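Local coordinates for FERM, ARHGEF and pleckstrin domain-containing protein 2 (Mus musculus, PDB 4GYV), which acts as a guanine nucleotide exchange factor that activates the small GTPase RAC1 and takes part in semaphorin signalling and actin remodelling, at residues 32-43 / 128-136. Numbering follows the deposited sequence.
Sequences WFRSVLIKEEAM and KLEAVYKEF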
ATOM      1  N   TRP A  32      -2.583  -7.633  13.220  1.00 51.27           N
ATOM      2  CA  TRP A  32      -1.725  -6.839  14.095  1.00 57.00           C
ATOM      3  C   TRP A  32      -2.045  -6.935  15.571  1.00 62.75           C
ATOM      4  O   TRP A  32      -1.129  -7.004  16.403  1.00 66.98           O
ATOM      5  CB  TRP A  32      -1.672  -5.396  13.612  1.00 49.44           C
ATOM      6  CG  TRP A  32      -1.206  -5.410  12.218  1.00 47.74           C
ATOM      7  CD1 TRP A  32      -1.935  -5.146  11.125  1.00 43.29           C
ATOM      8  CD2 TRP A  32       0.089  -5.794  11.756  1.00 57.60           C
ATOM      9  NE1 TRP A  32      -1.186  -5.308   9.998  1.00 42.57           N
ATOM     10  CE2 TRP A  32       0.069  -5.707  10.355  1.00 50.85           C
ATOM     11  CE3 TRP A  32       1.270  -6.190  12.391  1.00 61.74           C
ATOM     12  CZ2 TRP A  32       1.179  -6.011   9.566  1.00 49.69           C
ATOM     13  CZ3 TRP A  32       2.372  -6.490  11.605  1.00 65.29           C
ATOM     14  CH2 TRP A  32       2.318  -6.395  10.211  1.00 58.79           C
ATOM     15  N   PHE A  33      -3.335  -6.950  15.876  1.00 50.04           N
ATOM     16  CA  PHE A  33      -3.804  -7.098  17.230  1.00 52.65           C
ATOM     17  C   PHE A  33      -3.498  -8.505  17.689  1.00 62.61           C
ATOM     18  O   PHE A  33      -2.961  -8.732  18.781  1.00 68.91           O
ATOM     19  CB  PHE A  33      -5.318  -6.868  17.284  1.00 54.15           C
ATOM     20  CG  PHE A  33      -5.858  -6.723  18.678  1.00 58.75           C
ATOM     21  CD1 PHE A  33      -5.199  -5.929  19.611  1.00 58.22           C
ATOM     22  CD2 PHE A  33      -7.026  -7.370  19.058  1.00 55.70           C
ATOM     23  CE1 PHE A  33      -5.685  -5.801  20.908  1.00 57.63           C
ATOM     24  CE2 PHE A  33      -7.520  -7.242  20.356  1.00 53.46           C
ATOM     25  CZ  PHE A  33      -6.849  -6.453  21.276  1.00 55.34           C
ATOM     26  N   ARG A  34      -3.841  -9.455  16.836  1.00 56.75           N
ATOM     27  CA  ARG A  34      -3.668 -10.859  17.154  1.00 62.06           C
ATOM     28  C   ARG A  34      -2.211 -11.175  17.435  1.00 65.23           C
ATOM     29  O   ARG A  34      -1.901 -11.987  18.299  1.00 66.44           O
ATOM     30  CB  ARG A  34      -4.129 -11.688  15.977  1.00 63.69           C
ATOM     31  CG  ARG A  34      -4.276 -13.136  16.272  1.00 58.45           C
ATOM     32  CD  ARG A  34      -4.376 -13.810  14.963  1.00 59.59           C
ATOM     33  NE  ARG A  34      -5.505 -14.712  14.877  1.00 60.30           N
ATOM     34  CZ  ARG A  34      -6.303 -14.782  13.827  1.00 64.02           C
ATOM     35  NH1 ARG A  34      -6.101 -13.978  12.783  1.00 54.09           N
ATOM     36  NH2 ARG A  34      -7.301 -15.653  13.834  1.00 72.23           N
ATOM     37  N   SER A  35      -1.327 -10.532  16.682  1.00 65.43           N
ATOM     38  CA  SER A  35       0.101 -10.643  16.901  1.00 65.56           C
ATOM     39  C   SER A  35       0.461 -10.274  18.336  1.00 70.25           C
ATOM     40  O   SER A  35       1.142 -11.028  19.038  1.00 76.06           O
ATOM     41  CB  SER A  35       0.831  -9.717  15.952  1.00 68.64           C
ATOM     42  OG  SER A  35       2.125 -10.199  15.677  1.00 74.85           O
ATOM     43  N   VAL A  36      -0.012  -9.112  18.764  1.00 68.56           N
ATOM     44  CA  VAL A  36       0.261  -8.605  20.100  1.00 65.72           C
ATOM     45  C   VAL A  36      -0.401  -9.466  21.171  1.00 69.15           C
ATOM     46  O   VAL A  36       0.221  -9.792  22.180  1.00 67.49           O
ATOM     47  CB  VAL A  36      -0.195  -7.138  20.234  1.00 65.50           C
ATOM     48  CG1 VAL A  36      -0.476  -6.803  21.651  1.00 80.39           C
ATOM     49  CG2 VAL A  36       0.874  -6.213  19.732  1.00 70.82           C
ATOM     50  N   LEU A  37      -1.660  -9.835  20.942  1.00 63.10           N
ATOM     51  CA  LEU A  37      -2.413 -10.650  21.888  1.00 60.60           C
ATOM     52  C   LEU A  37      -1.728 -11.979  22.213  1.00 71.31           C
ATOM     53  O   LEU A  37      -1.787 -12.481  23.350  1.00 76.83           O
ATOM     54  CB  LEU A  37      -3.790 -10.946  21.318  1.00 61.41           C
ATOM     55  CG  LEU A  37      -4.892  -9.908  21.467  1.00 61.47           C
ATOM     56  CD1 LEU A  37      -6.185 -10.546  21.025  1.00 62.25           C
ATOM     57  CD2 LEU A  37      -4.975  -9.478  22.890  1.00 54.99           C
ATOM     58  N   ILE A  38      -1.111 -12.555  21.191  1.00 66.44           N
ATOM     59  CA  ILE A  38      -0.401 -13.815  21.307  1.00 70.42           C
ATOM     60  C   ILE A  38       0.934 -13.615  22.008  1.00 75.42           C
ATOM     61  O   ILE A  38       1.268 -14.352  22.942  1.00 80.02           O
ATOM     62  CB  ILE A  38      -0.175 -14.434  19.914  1.00 70.47           C
ATOM     63  CG1 ILE A  38      -1.474 -15.036  19.410  1.00 62.79           C
ATOM     64  CG2 ILE A  38       0.898 -15.502  19.928  1.00 67.74           C
ATOM     65  CD1 ILE A  38      -1.327 -15.689  18.063  1.00 68.62           C
ATOM     66  N   LYS A  39       1.690 -12.614  21.563  1.00 75.87           N
ATOM     67  CA  LYS A  39       3.001 -12.327  22.144  1.00 78.93           C
ATOM     68  C   LYS A  39       2.930 -12.024  23.638  1.00 81.96           C
ATOM     69  O   LYS A  39       3.842 -12.350  24.398  1.00 87.06           O
ATOM     70  CB  LYS A  39       3.668 -11.160  21.416  1.00 84.89           C
ATOM     71  CG  LYS A  39       5.012 -10.812  21.986  1.00112.84           C
ATOM     72  CD  LYS A  39       5.464  -9.428  21.633  1.00123.45           C
ATOM     73  CE  LYS A  39       6.711  -9.023  22.407  1.00132.36           C
ATOM     74  NZ  LYS A  39       7.176  -7.665  22.005  1.00133.93           N
ATOM     75  N   GLU A  40       1.830 -11.407  24.047  1.00 86.91           N
ATOM     76  CA  GLU A  40       1.635 -11.003  25.428  1.00 93.29           C
ATOM     77  C   GLU A  40       0.801 -12.005  26.240  1.00 93.16           C
ATOM     78  O   GLU A  40       0.656 -11.849  27.446  1.00 97.29           O
ATOM     79  CB  GLU A  40       0.989  -9.617  25.464  1.00 99.89           C
ATOM     80  CG  GLU A  40       1.672  -8.617  26.387  1.00114.72           C
ATOM     81  CD  GLU A  40       3.029  -8.160  25.877  1.00114.52           C
ATOM     82  OE1 GLU A  40       3.194  -8.034  24.640  1.00100.27           O
ATOM     83  OE2 GLU A  40       3.924  -7.931  26.726  1.00119.99           O
ATOM     84  N   GLU A  41       0.261 -13.025  25.578  1.00 96.98           N
ATOM     85  CA  GLU A  41      -0.566 -14.046  26.228  1.00 97.27           C
ATOM     86  C   GLU A  41      -1.646 -13.419  27.107  1.00 95.51           C
ATOM     87  O   GLU A  41      -1.896 -13.861  28.228  1.00 97.41           O
ATOM     88  CB  GLU A  41       0.310 -15.018  27.020  1.00101.73           C
ATOM     89  CG  GLU A  41       1.414 -15.658  26.173  1.00109.89           C
ATOM     90  CD  GLU A  41       2.295 -16.647  26.937  1.00118.07           C
ATOM     91  OE1 GLU A  41       2.723 -17.657  26.328  1.00118.83           O
ATOM     92  OE2 GLU A  41       2.575 -16.410  28.135  1.00117.60           O
ATOM     93  N   ALA A  42      -2.290 -12.389  26.571  1.00 90.29           N
ATOM     94  CA  ALA A  42      -3.141 -11.516  27.364  1.00 93.17           C
ATOM     95  C   ALA A  42      -4.612 -11.898  27.350  1.00 85.22           C
ATOM     96  O   ALA A  42      -5.393 -11.414  28.161  1.00 82.67           O
ATOM     97  CB  ALA A  42      -2.987 -10.098  26.883  1.00103.45           C
HETATM   98  N   MSE A  43      -5.002 -12.745  26.415  1.00 87.11           N
HETATM   99  CA  MSE A  43      -6.402 -13.095  26.305  1.00 81.95           C
HETATM  100  C   MSE A  43      -6.640 -14.584  26.531  1.00 84.90           C
HETATM  101  O   MSE A  43      -5.911 -15.433  25.999  1.00 94.01           O
HETATM  102  CB  MSE A  43      -6.918 -12.669  24.945  1.00 82.82           C
HETATM  103  CG  MSE A  43      -8.426 -12.589  24.839  1.00 87.16           C
HETATM  104 SE   MSE A  43      -8.938 -11.892  23.085  1.00 91.13          SE
HETATM  105  CE  MSE A  43      -8.875  -9.979  23.447  1.00 74.84           C
ATOM    106  N   LYS A 128      -4.297  -6.501  33.002  1.00104.42           N
ATOM    107  CA  LYS A 128      -3.284  -6.832  31.995  1.00104.59           C
ATOM    108  C   LYS A 128      -3.782  -6.752  30.544  1.00103.14           C
ATOM    109  O   LYS A 128      -3.086  -6.230  29.669  1.00101.11           O
ATOM    110  CB  LYS A 128      -2.672  -8.213  32.256  1.00108.49           C
ATOM    111  CG  LYS A 128      -1.723  -8.648  31.148  1.00114.58           C
ATOM    112  CD  LYS A 128      -0.961  -9.923  31.485  1.00126.30           C
ATOM    113  CE  LYS A 128      -0.029 -10.319  30.337  1.00124.38           C
ATOM    114  NZ  LYS A 128       0.717 -11.588  30.595  1.00124.03           N
ATOM    115  N   LEU A 129      -4.970  -7.285  30.280  1.00 99.66           N
ATOM    116  CA  LEU A 129      -5.543  -7.176  28.947  1.00 88.92           C
ATOM    117  C   LEU A 129      -5.777  -5.710  28.651  1.00 88.92           C
ATOM    118  O   LEU A 129      -5.541  -5.254  27.532  1.00 85.40           O
ATOM    119  CB  LEU A 129      -6.860  -7.944  28.830  1.00 83.11           C
ATOM    120  CG  LEU A 129      -7.633  -7.772  27.516  1.00 72.29           C
ATOM    121  CD1 LEU A 129      -6.915  -8.439  26.371  1.00 66.51           C
ATOM    122  CD2 LEU A 129      -9.038  -8.324  27.641  1.00 74.90           C
ATOM    123  N   GLU A 130      -6.242  -4.970  29.656  1.00 88.85           N
ATOM    124  CA  GLU A 130      -6.489  -3.545  29.470  1.00 80.43           C
ATOM    125  C   GLU A 130      -5.218  -2.843  29.005  1.00 79.62           C
ATOM    126  O   GLU A 130      -5.245  -2.053  28.059  1.00 75.36           O
ATOM    127  CB  GLU A 130      -7.014  -2.898  30.741  1.00 79.28           C
ATOM    128  CG  GLU A 130      -7.365  -1.433  30.567  1.00 87.41           C
ATOM    129  CD  GLU A 130      -7.693  -0.752  31.879  1.00108.51           C
ATOM    130  OE1 GLU A 130      -8.142   0.411  31.836  1.00112.03           O
ATOM    131  OE2 GLU A 130      -7.502  -1.375  32.953  1.00119.87           O
ATOM    132  N   ALA A 131      -4.106  -3.163  29.663  1.00 82.64           N
ATOM    133  CA  ALA A 131      -2.799  -2.589  29.342  1.00 78.89           C
ATOM    134  C   ALA A 131      -2.371  -2.867  27.907  1.00 83.45           C
ATOM    135  O   ALA A 131      -1.832  -1.985  27.228  1.00 83.46           O
ATOM    136  CB  ALA A 131      -1.768  -3.121  30.282  1.00 75.94           C
ATOM    137  N   VAL A 132      -2.601  -4.102  27.461  1.00 77.02           N
ATOM    138  CA  VAL A 132      -2.293  -4.495  26.091  1.00 71.77           C
ATOM    139  C   VAL A 132      -3.077  -3.709  25.046  1.00 69.04           C
ATOM    140  O   VAL A 132      -2.511  -3.315  24.021  1.00 72.73           O
ATOM    141  CB  VAL A 132      -2.531  -5.983  25.880  1.00 71.89           C
ATOM    142  CG1 VAL A 132      -2.359  -6.336  24.423  1.00 59.34           C
ATOM    143  CG2 VAL A 132      -1.578  -6.780  26.752  1.00 81.25           C
ATOM    144  N   TYR A 133      -4.371  -3.494  25.307  1.00 65.17           N
ATOM    145  CA  TYR A 133      -5.207  -2.592  24.514  1.00 59.79           C
ATOM    146  C   TYR A 133      -4.593  -1.202  24.455  1.00 63.30           C
ATOM    147  O   TYR A 133      -4.339  -0.666  23.377  1.00 64.58           O
ATOM    148  CB  TYR A 133      -6.588  -2.456  25.139  1.00 61.68           C
ATOM    149  CG  TYR A 133      -7.693  -3.269  24.502  1.00 59.89           C
ATOM    150  CD1 TYR A 133      -8.467  -2.746  23.482  1.00 64.16           C
ATOM    151  CD2 TYR A 133      -7.992  -4.534  24.957  1.00 59.18           C
ATOM    152  CE1 TYR A 133      -9.487  -3.477  22.920  1.00 66.72           C
ATOM    153  CE2 TYR A 133      -9.004  -5.270  24.406  1.00 62.16           C
ATOM    154  CZ  TYR A 133      -9.753  -4.748  23.387  1.00 66.44           C
ATOM    155  OH  TYR A 133     -10.777  -5.518  22.844  1.00 66.97           O
ATOM    156  N   LYS A 134      -4.353  -0.626  25.629  1.00 68.35           N
ATOM    157  CA  LYS A 134      -3.863   0.740  25.737  1.00 66.48           C
ATOM    158  C   LYS A 134      -2.605   0.908  24.897  1.00 70.30           C
ATOM    159  O   LYS A 134      -2.465   1.890  24.164  1.00 78.84           O
ATOM    160  CB  LYS A 134      -3.624   1.091  27.208  1.00 72.86           C
ATOM    161  CG  LYS A 134      -3.255   2.544  27.495  1.00 85.12           C
ATOM    162  CD  LYS A 134      -3.414   2.868  28.983  1.00 97.53           C
ATOM    163  CE  LYS A 134      -2.948   4.287  29.310  1.00106.18           C
ATOM    164  NZ  LYS A 134      -3.141   4.677  30.751  1.00113.05           N
ATOM    165  N   GLU A 135      -1.721  -0.085  24.956  1.00 66.91           N
ATOM    166  CA  GLU A 135      -0.451  -0.005  24.248  1.00 71.15           C
ATOM    167  C   GLU A 135      -0.641  -0.190  22.753  1.00 79.15           C
ATOM    168  O   GLU A 135       0.023   0.476  21.947  1.00 85.36           O
ATOM    169  CB  GLU A 135       0.538  -1.039  24.788  1.00 75.32           C
ATOM    170  CG  GLU A 135       1.876  -1.095  24.036  1.00 94.60           C
ATOM    171  CD  GLU A 135       2.828   0.075  24.335  1.00109.27           C
ATOM    172  OE1 GLU A 135       3.773   0.274  23.530  1.00112.54           O
ATOM    173  OE2 GLU A 135       2.650   0.779  25.365  1.00109.67           O
ATOM    174  N   PHE A 136      -1.541  -1.098  22.383  1.00 69.64           N
ATOM    175  CA  PHE A 136      -1.784  -1.349  20.979  1.00 66.35           C
ATOM    176  C   PHE A 136      -2.379  -0.114  20.332  1.00 69.28           C
ATOM    177  O   PHE A 136      -2.039   0.238  19.203  1.00 66.68           O
ATOM    178  CB  PHE A 136      -2.705  -2.551  20.763  1.00 60.02           C
ATOM    179  CG  PHE A 136      -2.880  -2.914  19.316  1.00 60.90           C
ATOM    180  CD1 PHE A 136      -1.792  -3.328  18.555  1.00 57.79           C
ATOM    181  CD2 PHE A 136      -4.121  -2.819  18.700  1.00 59.02           C
ATOM    182  CE1 PHE A 136      -1.953  -3.646  17.210  1.00 51.20           C
ATOM    183  CE2 PHE A 136      -4.284  -3.135  17.367  1.00 48.49           C
ATOM    184  CZ  PHE A 136      -3.204  -3.547  16.624  1.00 52.18           C
TER
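F33 and F136 make the tight end of this contact. Their ring planes meet obliquely at 44°. F33 CD1 lies over one face of the F136 ring, toward its rim. The backbone of F33 covers the same ring: its CA makes a CH-pi contact 4.0 Å from the F136 centroid. F136 has CG anti to its backbone N (chi1 -175°), which carries the ring across to helix 32-39. The far edge of F33 points at the face of Y133. This is an edge-to-face pair, with centroids 5.3 Å apart. L37 CG sits over the centre of the F33 ring, and L146 touches all three aromatic residues. The Y133 OH is hydrogen-bonded to N147 OD1.

The contact lies in the DH domain, the all-helical RhoGEF exchange module. It joins the C-terminal end of the long helix 7-39 to helix 127-137; the segments 32-39 and 128-136 run roughly antiparallel, at 141°.

V132 continues the apolar seam with its two branches. V132 CG1 meets V36 CG1, and V132 CG2 packs 3.6 Å from A42 CB. L129 CD1 reaches the CE methyl of selenomethionine M43.

The K128 end is looser and more exposed. E41, with positive phi, forms a Schellman motif at the C-terminal end of helix 7-39. The extended K128 chain brings NZ to the backbone O of E40, a weak hydrogen bond of 3.2 Å. The E40 and E41 carboxylates stay too far from NZ for salt bridges.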